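Local coordinates for putative lipoprotein (Bacteroides ovatus, PDB 3OQQ) that is of unknown function but is a putative lipoprotein, probably extracellular, that holds bound calcium ions in the crystal, at residues Val129-Gly134 with Phe335-Asn340; Thr191-Val196 with Ile269-Leu274; Ala255-Asp260 with Leu299-Arg304. All blocks are in the same frame, centred on the assembly; numbering follows the deposited sequence.

Overall arrangement
All three contacts meet on the six-stranded antiparallel sheet that holds strands 253-263, 266-272, 190-198 and 333-339 side by side. Interaction 2 is the pairing at its middle; interaction 1 packs strand 333-339 on strand 122-131, and interaction 3 packs strand 253-263 on strand 298-307, with 122-131 and 298-307 both outside that sheet. Interactions 1 and 2 have centres 9 Å apart and share a seam, with Lys338 N 2.8 Å from Val192 O. Interaction 3 lies about 8 Å from interaction 2, centre to centre, and joins it through Asp272 N, 2.8 Å from Ile256 O. Interactions 1 and 3, about 17 Å apart between centres, do not touch. Calcium is bound at the interaction 1 end, by Glu132.

Interaction 1: Val129-Gly134 with Phe335-Asn340; sequences VMFEDG and FFIKVN. With CA (calcium ion), chain C.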
loop_
_atom_site.group_PDB
_atom_site.type_symbol
_atom_site.label_atom_id
_atom_site.label_comp_id
_atom_site.label_asym_id
_atom_site.label_seq_id
_atom_site.Cartn_x
_atom_site.Cartn_y
_atom_site.Cartn_z
ATOM N N VAL A 129 -5.150 -3.978 -1.458
ATOM C CA VAL A 129 -4.777 -5.294 -0.977
ATOM C C VAL A 129 -6.046 -6.090 -0.815
ATOM O O VAL A 129 -7.016 -5.612 -0.216
ATOM C CB VAL A 129 -3.942 -5.245 0.319
ATOM C CG1 VAL A 129 -3.644 -6.649 0.817
ATOM C CG2 VAL A 129 -2.644 -4.483 0.100
HETATM N N MSE A 130 -6.039 -7.307 -1.359
HETATM C CA MSE A 130 -7.189 -8.198 -1.290
HETATM C C MSE A 130 -6.779 -9.503 -0.710
HETATM O O MSE A 130 -5.948 -10.181 -1.289
HETATM C CB MSE A 130 -7.816 -8.384 -2.678
HETATM C CG MSE A 130 -8.394 -7.103 -3.211
HETATM SE SE MSE A 130 -9.480 -7.453 -4.766
HETATM C CE MSE A 130 -9.711 -5.619 -5.296
ATOM N N PHE A 131 -7.406 -9.884 0.413
ATOM C CA PHE A 131 -7.066 -11.119 1.109
ATOM C C PHE A 131 -8.195 -12.097 1.189
ATOM O O PHE A 131 -9.353 -11.702 1.268
ATOM C CB PHE A 131 -6.643 -10.801 2.553
ATOM C CG PHE A 131 -5.175 -10.634 2.730
ATOM C CD1 PHE A 131 -4.329 -11.745 2.767
ATOM C CD2 PHE A 131 -4.620 -9.370 2.897
ATOM C CE1 PHE A 131 -2.957 -11.585 2.956
ATOM C CE2 PHE A 131 -3.236 -9.215 3.051
ATOM C CZ PHE A 131 -2.421 -10.320 3.089
ATOM N N GLU A 132 -7.824 -13.387 1.238
ATOM C CA GLU A 132 -8.636 -14.560 1.551
ATOM C C GLU A 132 -8.355 -14.855 3.029
ATOM O O GLU A 132 -7.216 -14.706 3.465
ATOM C CB GLU A 132 -8.301 -15.749 0.630
ATOM C CG GLU A 132 -9.240 -15.855 -0.572
ATOM C CD GLU A 132 -10.703 -15.976 -0.187
ATOM O OE1 GLU A 132 -11.048 -16.984 0.468
ATOM O OE2 GLU A 132 -11.500 -15.064 -0.509
ATOM N N ASP A 133 -9.364 -15.234 3.801
ATOM C CA ASP A 133 -9.213 -15.438 5.240
ATOM C C ASP A 133 -9.105 -16.895 5.683
ATOM O O ASP A 133 -9.086 -17.156 6.882
ATOM C CB ASP A 133 -10.413 -14.795 5.971
ATOM C CG ASP A 133 -11.798 -15.297 5.565
ATOM O OD1 ASP A 133 -11.897 -16.427 5.016
ATOM O OD2 ASP A 133 -12.772 -14.537 5.731
ATOM N N GLY A 134 -9.104 -17.825 4.745
ATOM C CA GLY A 134 -9.178 -19.248 5.052
ATOM C C GLY A 134 -7.901 -20.017 5.275
ATOM O O GLY A 134 -7.987 -21.182 5.679
ATOM N N PHE A 335 2.235 -6.767 3.867
ATOM C CA PHE A 335 0.837 -6.662 4.262
ATOM C C PHE A 335 0.318 -7.983 4.838
ATOM O O PHE A 335 0.774 -9.060 4.450
ATOM C CB PHE A 335 -0.030 -6.248 3.051
ATOM C CG PHE A 335 0.277 -4.849 2.593
ATOM C CD1 PHE A 335 -0.096 -3.752 3.357
ATOM C CD2 PHE A 335 0.944 -4.625 1.398
ATOM C CE1 PHE A 335 0.214 -2.452 2.942
ATOM C CE2 PHE A 335 1.206 -3.318 0.960
ATOM C CZ PHE A 335 0.863 -2.247 1.744
ATOM N N PHE A 336 -0.644 -7.891 5.757
ATOM C CA PHE A 336 -1.219 -9.081 6.389
ATOM C C PHE A 336 -2.570 -8.771 6.990
ATOM O O PHE A 336 -2.926 -7.603 7.181
ATOM C CB PHE A 336 -0.278 -9.662 7.504
ATOM C CG PHE A 336 -0.009 -8.792 8.721
ATOM C CD1 PHE A 336 1.059 -7.900 8.737
ATOM C CD2 PHE A 336 -0.799 -8.896 9.861
ATOM C CE1 PHE A 336 1.323 -7.116 9.862
ATOM C CE2 PHE A 336 -0.533 -8.117 10.991
ATOM C CZ PHE A 336 0.514 -7.216 10.978
ATOM N N ILE A 337 -3.292 -9.845 7.337
ATOM C CA ILE A 337 -4.533 -9.792 8.068
ATOM C C ILE A 337 -4.484 -10.795 9.232
ATOM O O ILE A 337 -3.680 -11.741 9.222
ATOM C CB ILE A 337 -5.800 -9.997 7.204
ATOM C CG1 ILE A 337 -5.839 -11.414 6.516
ATOM C CG2 ILE A 337 -5.972 -8.820 6.222
ATOM C CD1 ILE A 337 -7.151 -11.932 6.261
ATOM N N LYS A 338 -5.334 -10.556 10.244
ATOM C CA LYS A 338 -5.568 -11.501 11.325
ATOM C C LYS A 338 -7.042 -11.844 11.366
ATOM O O LYS A 338 -7.905 -11.028 11.014
ATOM C CB LYS A 338 -5.107 -11.011 12.700
ATOM C CG LYS A 338 -3.620 -10.863 12.863
ATOM C CD LYS A 338 -3.279 -11.049 14.335
ATOM C CE LYS A 338 -2.503 -9.905 14.876
ATOM N NZ LYS A 338 -2.101 -10.161 16.286
ATOM N N VAL A 339 -7.318 -13.086 11.737
ATOM C CA VAL A 339 -8.680 -13.582 11.876
ATOM C C VAL A 339 -8.872 -13.964 13.329
ATOM O O VAL A 339 -7.878 -14.184 14.045
ATOM C CB VAL A 339 -9.002 -14.740 10.891
ATOM C CG1 VAL A 339 -8.740 -14.316 9.440
ATOM C CG2 VAL A 339 -8.227 -16.003 11.240
ATOM N N ASN A 340 -10.135 -13.987 13.782
ATOM C CA ASN A 340 -10.525 -14.328 15.150
ATOM C C ASN A 340 -9.706 -15.508 15.674
ATOM O O ASN A 340 -9.651 -16.550 15.032
ATOM C CB ASN A 340 -12.016 -14.661 15.178
ATOM C CG ASN A 340 -12.560 -14.831 16.560
ATOM O OD1 ASN A 340 -12.482 -13.922 17.400
ATOM N ND2 ASN A 340 -13.060 -16.022 16.834
HETATM CA CA CA C . -13.217 -15.800 0.646
HETATM O O HOH W 1 -13.241 -17.417 2.396
HETATM O O HOH W 2 -15.356 -15.802 1.642
HETATM O O HOH W 3 -13.940 -17.425 -0.992
#
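Ile337 lies against the ring of Phe131, the close part of the contact. Its CG1 sits over one face, 4.2 Å from the ring centroid in a CH-pi contact, while CG2 comes to 3.6 Å from Phe131 CD2. With chi1 at 62°, CG1 is wedged between the backbone N and carbonyl carbon of Ile337, which sets it and CG2 together against the ring. The far end of the ring reaches the neighbouring backbone: Phe131 CZ is 3.7 Å from Phe335 O, which lies near the ring plane. With an alanine in place of Phe131, Ile337 CG1 would probably lose the aromatic face it rests on and a gap would open beside it. Beside this pair Val129 CG2 stands over the Phe335 ring, 3.9 Å from its centroid. No hydrogen bond crosses: strands 122-131 and 333-339 belong to two different sheets packed face to face, their short segments running in roughly the same direction, 37° apart. The packing thins to Val339 CG1, 3.9 Å from Asp133 CB, where Asp133 is partly exposed. Glu132 turns away and grips a calcium ion with both carboxylate oxygens, OE2, at 2.2 Å, also accepting a hydrogen bond from Phe147 N; Asp146 and Asp149 share the metal, and a coordinating water donates to Asp133 OD1.

Interaction 2: Thr191-Val196 with Ile269-Leu274; sequences TVLGVV and ITLDGL
Thr191 O is gripped by three donors: Leu274 N donates to it at 3.3 Å from above the carbonyl plane, Gly273 N adds a weak bond, and a water donates a third. This knot closes one end of an antiparallel pairing between strands 190-198 and 266-272, central neighbours in a six-stranded sheet. A classic beta bulge lies here too, Thr191 and Val192 both facing Lys338 of strand 333-339. Further along, Leu193 with Leu271 and Val195 with Ile269 are hydrogen-bonded pairs, each bonded in both directions. The shortest of these bonds runs from Leu271 N to Leu193 O, 2.8 Å and almost straight at 176°.

The side chains of these two pairs share one face of the sheet and run alongside each other in the same direction: Leu193 CD1 meets Leu271 CB, and Val195 CG1 meets Ile269 CB. Strand 173-184 packs on this face through Leu178 and Val182. Leu274 lies nearly perpendicular to Leu193, CD2 against CD2 at 4.0 Å. On the other face Val192 spreads its two methyls. CG1, anti to the backbone N (chi1 -176°), reaches Thr270 CB at 3.7 Å, and CG2 rests near the carboxylate of Asp272. Next to Val192 on this face, Gly194 faces Thr270 in a non-hydrogen-bonded pair; Ile269 O lies 2.9 Å from Gly194 CA, so a beta carbon there would collide with it. On Gly273, at a phi of 110°, any beta carbon would press into the carbonyl O of Asp272, and its N makes a weak bond back to Asp272 OD1 at 2.9 Å.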
loop_
_atom_site.group_PDB
_atom_site.type_symbol
_atom_site.label_atom_id
_atom_site.label_comp_id
_atom_site.label_asym_id
_atom_site.label_seq_id
_atom_site.Cartn_x
_atom_site.Cartn_y
_atom_site.Cartn_z
ATOM N N THR A 191 -10.426 -9.865 11.736
ATOM C CA THR A 191 -10.458 -8.930 12.855
ATOM C C THR A 191 -9.444 -7.803 12.687
ATOM O O THR A 191 -9.666 -6.717 13.208
ATOM C CB THR A 191 -10.181 -9.682 14.171
ATOM O OG1 THR A 191 -8.965 -10.414 14.031
ATOM C CG2 THR A 191 -11.318 -10.644 14.565
ATOM N N VAL A 192 -8.298 -8.089 12.047
ATOM C CA VAL A 192 -7.193 -7.135 11.921
ATOM C C VAL A 192 -6.638 -7.120 10.501
ATOM O O VAL A 192 -6.666 -8.138 9.817
ATOM C CB VAL A 192 -6.030 -7.474 12.931
ATOM C CG1 VAL A 192 -4.911 -6.425 12.882
ATOM C CG2 VAL A 192 -6.527 -7.645 14.372
ATOM N N LEU A 193 -6.133 -5.948 10.072
ATOM C CA LEU A 193 -5.329 -5.743 8.873
ATOM C C LEU A 193 -4.062 -5.041 9.343
ATOM O O LEU A 193 -4.068 -4.382 10.383
ATOM C CB LEU A 193 -6.025 -5.006 7.730
ATOM C CG LEU A 193 -6.413 -3.538 7.881
ATOM C CD1 LEU A 193 -5.287 -2.621 7.486
ATOM C CD2 LEU A 193 -7.575 -3.229 6.982
ATOM N N GLY A 194 -2.981 -5.206 8.622
ATOM C CA GLY A 194 -1.742 -4.554 9.025
ATOM C C GLY A 194 -0.649 -4.629 7.989
ATOM O O GLY A 194 -0.837 -5.167 6.890
ATOM N N VAL A 195 0.519 -4.119 8.362
ATOM C CA VAL A 195 1.669 -4.125 7.474
ATOM C C VAL A 195 2.917 -4.123 8.327
ATOM O O VAL A 195 2.947 -3.546 9.402
ATOM C CB VAL A 195 1.658 -2.923 6.441
ATOM C CG1 VAL A 195 1.753 -1.555 7.126
ATOM C CG2 VAL A 195 2.752 -3.072 5.371
ATOM N N VAL A 196 3.917 -4.811 7.849
ATOM C CA VAL A 196 5.257 -4.766 8.381
ATOM C C VAL A 196 6.030 -3.901 7.393
ATOM O O VAL A 196 6.050 -4.223 6.201
ATOM C CB VAL A 196 5.927 -6.156 8.543
ATOM C CG1 VAL A 196 7.375 -5.986 8.982
ATOM C CG2 VAL A 196 5.154 -7.070 9.495
ATOM N N ILE A 269 2.500 -2.328 11.984
ATOM C CA ILE A 269 1.301 -1.506 12.062
ATOM C C ILE A 269 0.059 -2.382 11.961
ATOM O O ILE A 269 -0.083 -3.131 10.995
ATOM C CB ILE A 269 1.333 -0.412 10.932
ATOM C CG1 ILE A 269 2.580 0.494 11.112
ATOM C CG2 ILE A 269 0.026 0.444 10.924
ATOM C CD1 ILE A 269 2.878 1.453 10.000
ATOM N N THR A 270 -0.857 -2.268 12.942
ATOM C CA THR A 270 -2.108 -3.037 12.876
ATOM C C THR A 270 -3.333 -2.143 13.101
ATOM O O THR A 270 -3.320 -1.268 13.968
ATOM C CB THR A 270 -2.133 -4.201 13.863
ATOM O OG1 THR A 270 -1.954 -3.687 15.171
ATOM C CG2 THR A 270 -1.086 -5.276 13.557
ATOM N N LEU A 271 -4.388 -2.402 12.322
ATOM C CA LEU A 271 -5.692 -1.790 12.431
ATOM C C LEU A 271 -6.666 -2.878 12.838
ATOM O O LEU A 271 -6.989 -3.762 12.037
ATOM C CB LEU A 271 -6.112 -1.121 11.114
ATOM C CG LEU A 271 -7.533 -0.507 11.118
ATOM C CD1 LEU A 271 -7.682 0.591 12.213
ATOM C CD2 LEU A 271 -7.873 0.037 9.767
ATOM N N ASP A 272 -7.072 -2.849 14.110
ATOM C CA ASP A 272 -7.988 -3.824 14.720
ATOM C C ASP A 272 -9.391 -3.204 14.746
ATOM O O ASP A 272 -9.504 -1.979 14.604
ATOM C CB ASP A 272 -7.450 -4.143 16.116
ATOM C CG ASP A 272 -8.012 -5.334 16.880
ATOM O OD1 ASP A 272 -9.005 -5.954 16.400
ATOM O OD2 ASP A 272 -7.490 -5.625 17.952
ATOM N N GLY A 273 -10.440 -4.030 14.835
ATOM C CA GLY A 273 -11.821 -3.526 14.843
ATOM C C GLY A 273 -12.663 -3.818 13.617
ATOM O O GLY A 273 -13.835 -3.393 13.533
ATOM N N LEU A 274 -12.065 -4.549 12.640
ATOM C CA LEU A 274 -12.713 -4.922 11.388
ATOM C C LEU A 274 -14.032 -5.660 11.607
ATOM O O LEU A 274 -14.949 -5.491 10.813
ATOM C CB LEU A 274 -11.788 -5.804 10.510
ATOM C CG LEU A 274 -10.451 -5.243 10.067
ATOM C CD1 LEU A 274 -9.801 -6.210 9.004
ATOM C CD2 LEU A 274 -10.604 -3.799 9.534
HETATM O O HOH W 4 -11.988 -6.800 14.694
#

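Interaction 3: Ala255-Asp260 with Leu299-Arg304; sequences AILTVD and LRAEVR
Ala255 starts the contact: its CB sits against the forked end of Leu299, 3.9 Å from CD1 and 4.0 Å from CD2. Two residues on, Leu257 packs onto Ala301 of the facing strand. A chi1 of 170° swings its CG away from the backbone N, so that the two end methyls come down on Ala301 CB, CD1 at 3.7 Å and CD2 at 3.9 Å. The small alanine leaves room for that leucine, and here the backbones come nearest, with 6.7 Å between the CA atoms of Leu257 and Ala301. Leu257 CD1 also reaches Val303 CG2, at 4.2 Å. Next in the alternation comes Val259, which meets Val303 tip to tip, CG2 to CG2 at 3.7 Å.

Strand 253-263 lies in the six-stranded sheet, while strand 298-307 pairs with 173-184 and 205-215; the two layers stack face to face, their short segments running the same way at 21°. Leu212 of strand 205-215 packs on Ala255 and Leu257. On the other face of strand 298-307, Arg300 and Arg304 form salt bridges with Asp181 and Glu175 of the neighbouring strand 173-184. Every side chain meeting across the interface is aliphatic and no hydrogen bond crosses it, so the two sheets are joined here by hydrophobic burial and the fit of methyl groups.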
loop_
_atom_site.group_PDB
_atom_site.type_symbol
_atom_site.label_atom_id
_atom_site.label_comp_id
_atom_site.label_asym_id
_atom_site.label_seq_id
_atom_site.Cartn_x
_atom_site.Cartn_y
_atom_site.Cartn_z
ATOM N N ALA A 255 -12.165 0.783 16.726
ATOM C CA ALA A 255 -10.958 0.703 15.889
ATOM C C ALA A 255 -9.769 0.901 16.796
ATOM O O ALA A 255 -9.852 1.699 17.727
ATOM C CB ALA A 255 -10.994 1.749 14.778
ATOM N N ILE A 256 -8.720 0.097 16.617
ATOM C CA ILE A 256 -7.487 0.183 17.424
ATOM C C ILE A 256 -6.297 0.189 16.466
ATOM O O ILE A 256 -6.092 -0.792 15.745
ATOM C CB ILE A 256 -7.339 -0.945 18.488
ATOM C CG1 ILE A 256 -8.608 -1.132 19.362
ATOM C CG2 ILE A 256 -6.075 -0.723 19.342
ATOM C CD1 ILE A 256 -8.675 -2.488 20.115
ATOM N N LEU A 257 -5.505 1.267 16.490
ATOM C CA LEU A 257 -4.327 1.383 15.641
ATOM C C LEU A 257 -3.081 1.302 16.504
ATOM O O LEU A 257 -2.884 2.124 17.394
ATOM C CB LEU A 257 -4.359 2.692 14.832
ATOM C CG LEU A 257 -3.110 3.096 14.054
ATOM C CD1 LEU A 257 -2.726 2.042 13.001
ATOM C CD2 LEU A 257 -3.316 4.431 13.442
ATOM N N THR A 258 -2.261 0.270 16.260
ATOM C CA THR A 258 -1.030 0.059 16.999
ATOM C C THR A 258 0.132 0.232 16.046
ATOM O O THR A 258 0.140 -0.331 14.954
ATOM C CB THR A 258 -1.025 -1.311 17.705
ATOM O OG1 THR A 258 -2.204 -1.421 18.498
ATOM C CG2 THR A 258 0.209 -1.507 18.607
ATOM N N VAL A 259 1.105 1.040 16.455
ATOM C CA VAL A 259 2.347 1.209 15.702
ATOM C C VAL A 259 3.477 0.736 16.631
ATOM O O VAL A 259 3.678 1.318 17.695
ATOM C CB VAL A 259 2.563 2.642 15.147
ATOM C CG1 VAL A 259 3.857 2.717 14.350
ATOM C CG2 VAL A 259 1.387 3.085 14.279
ATOM N N ASP A 260 4.185 -0.335 16.238
ATOM C CA ASP A 260 5.296 -0.883 17.023
ATOM C C ASP A 260 6.573 -0.763 16.192
ATOM O O ASP A 260 6.782 -1.564 15.279
ATOM C CB ASP A 260 5.013 -2.345 17.438
ATOM C CG ASP A 260 6.016 -2.974 18.410
ATOM O OD1 ASP A 260 7.122 -2.431 18.561
ATOM O OD2 ASP A 260 5.702 -4.042 18.977
ATOM N N LEU A 299 -13.028 3.648 6.924
ATOM C CA LEU A 299 -12.234 3.635 8.168
ATOM C C LEU A 299 -10.758 3.720 7.752
ATOM O O LEU A 299 -10.291 2.896 6.963
ATOM C CB LEU A 299 -12.524 2.397 9.049
ATOM C CG LEU A 299 -11.577 2.138 10.264
ATOM C CD1 LEU A 299 -11.592 3.318 11.274
ATOM C CD2 LEU A 299 -11.987 0.877 11.008
ATOM N N ARG A 300 -10.055 4.768 8.223
ATOM C CA ARG A 300 -8.674 5.032 7.837
ATOM C C ARG A 300 -7.722 5.009 9.013
ATOM O O ARG A 300 -7.984 5.676 10.024
ATOM C CB ARG A 300 -8.589 6.412 7.105
ATOM C CG ARG A 300 -7.165 7.052 7.072
ATOM C CD ARG A 300 -7.089 8.262 6.157
ATOM N NE ARG A 300 -7.099 7.854 4.746
ATOM C CZ ARG A 300 -6.774 8.647 3.723
ATOM N NH1 ARG A 300 -6.436 9.915 3.935
ATOM N NH2 ARG A 300 -6.782 8.177 2.484
ATOM N N ALA A 301 -6.604 4.259 8.872
ATOM C CA ALA A 301 -5.475 4.347 9.787
ATOM C C ALA A 301 -4.421 5.218 9.085
ATOM O O ALA A 301 -4.137 5.009 7.897
ATOM C CB ALA A 301 -4.912 2.970 10.152
ATOM N N GLU A 302 -3.906 6.240 9.777
ATOM C CA GLU A 302 -2.905 7.124 9.186
ATOM C C GLU A 302 -1.684 7.169 10.092
ATOM O O GLU A 302 -1.813 7.425 11.291
ATOM C CB GLU A 302 -3.456 8.525 8.919
ATOM C CG GLU A 302 -2.448 9.415 8.204
ATOM C CD GLU A 302 -2.884 10.854 8.035
ATOM O OE1 GLU A 302 -3.589 11.144 7.044
ATOM O OE2 GLU A 302 -2.540 11.687 8.902
ATOM N N VAL A 303 -0.505 6.867 9.523
ATOM C CA VAL A 303 0.743 6.800 10.289
ATOM C C VAL A 303 1.800 7.666 9.645
ATOM O O VAL A 303 2.118 7.512 8.466
ATOM C CB VAL A 303 1.263 5.344 10.444
ATOM C CG1 VAL A 303 2.527 5.304 11.320
ATOM C CG2 VAL A 303 0.189 4.412 11.014
ATOM N N ARG A 304 2.338 8.585 10.433
ATOM C CA ARG A 304 3.461 9.418 10.043
ATOM C C ARG A 304 4.660 8.983 10.876
ATOM O O ARG A 304 4.592 8.996 12.111
ATOM C CB ARG A 304 3.128 10.900 10.250
ATOM C CG ARG A 304 4.195 11.852 9.737
ATOM C CD ARG A 304 3.794 13.266 10.047
ATOM N NE ARG A 304 4.858 14.228 9.763
ATOM C CZ ARG A 304 5.100 15.301 10.506
ATOM N NH1 ARG A 304 4.379 15.539 11.594
ATOM N NH2 ARG A 304 6.074 16.139 10.175
#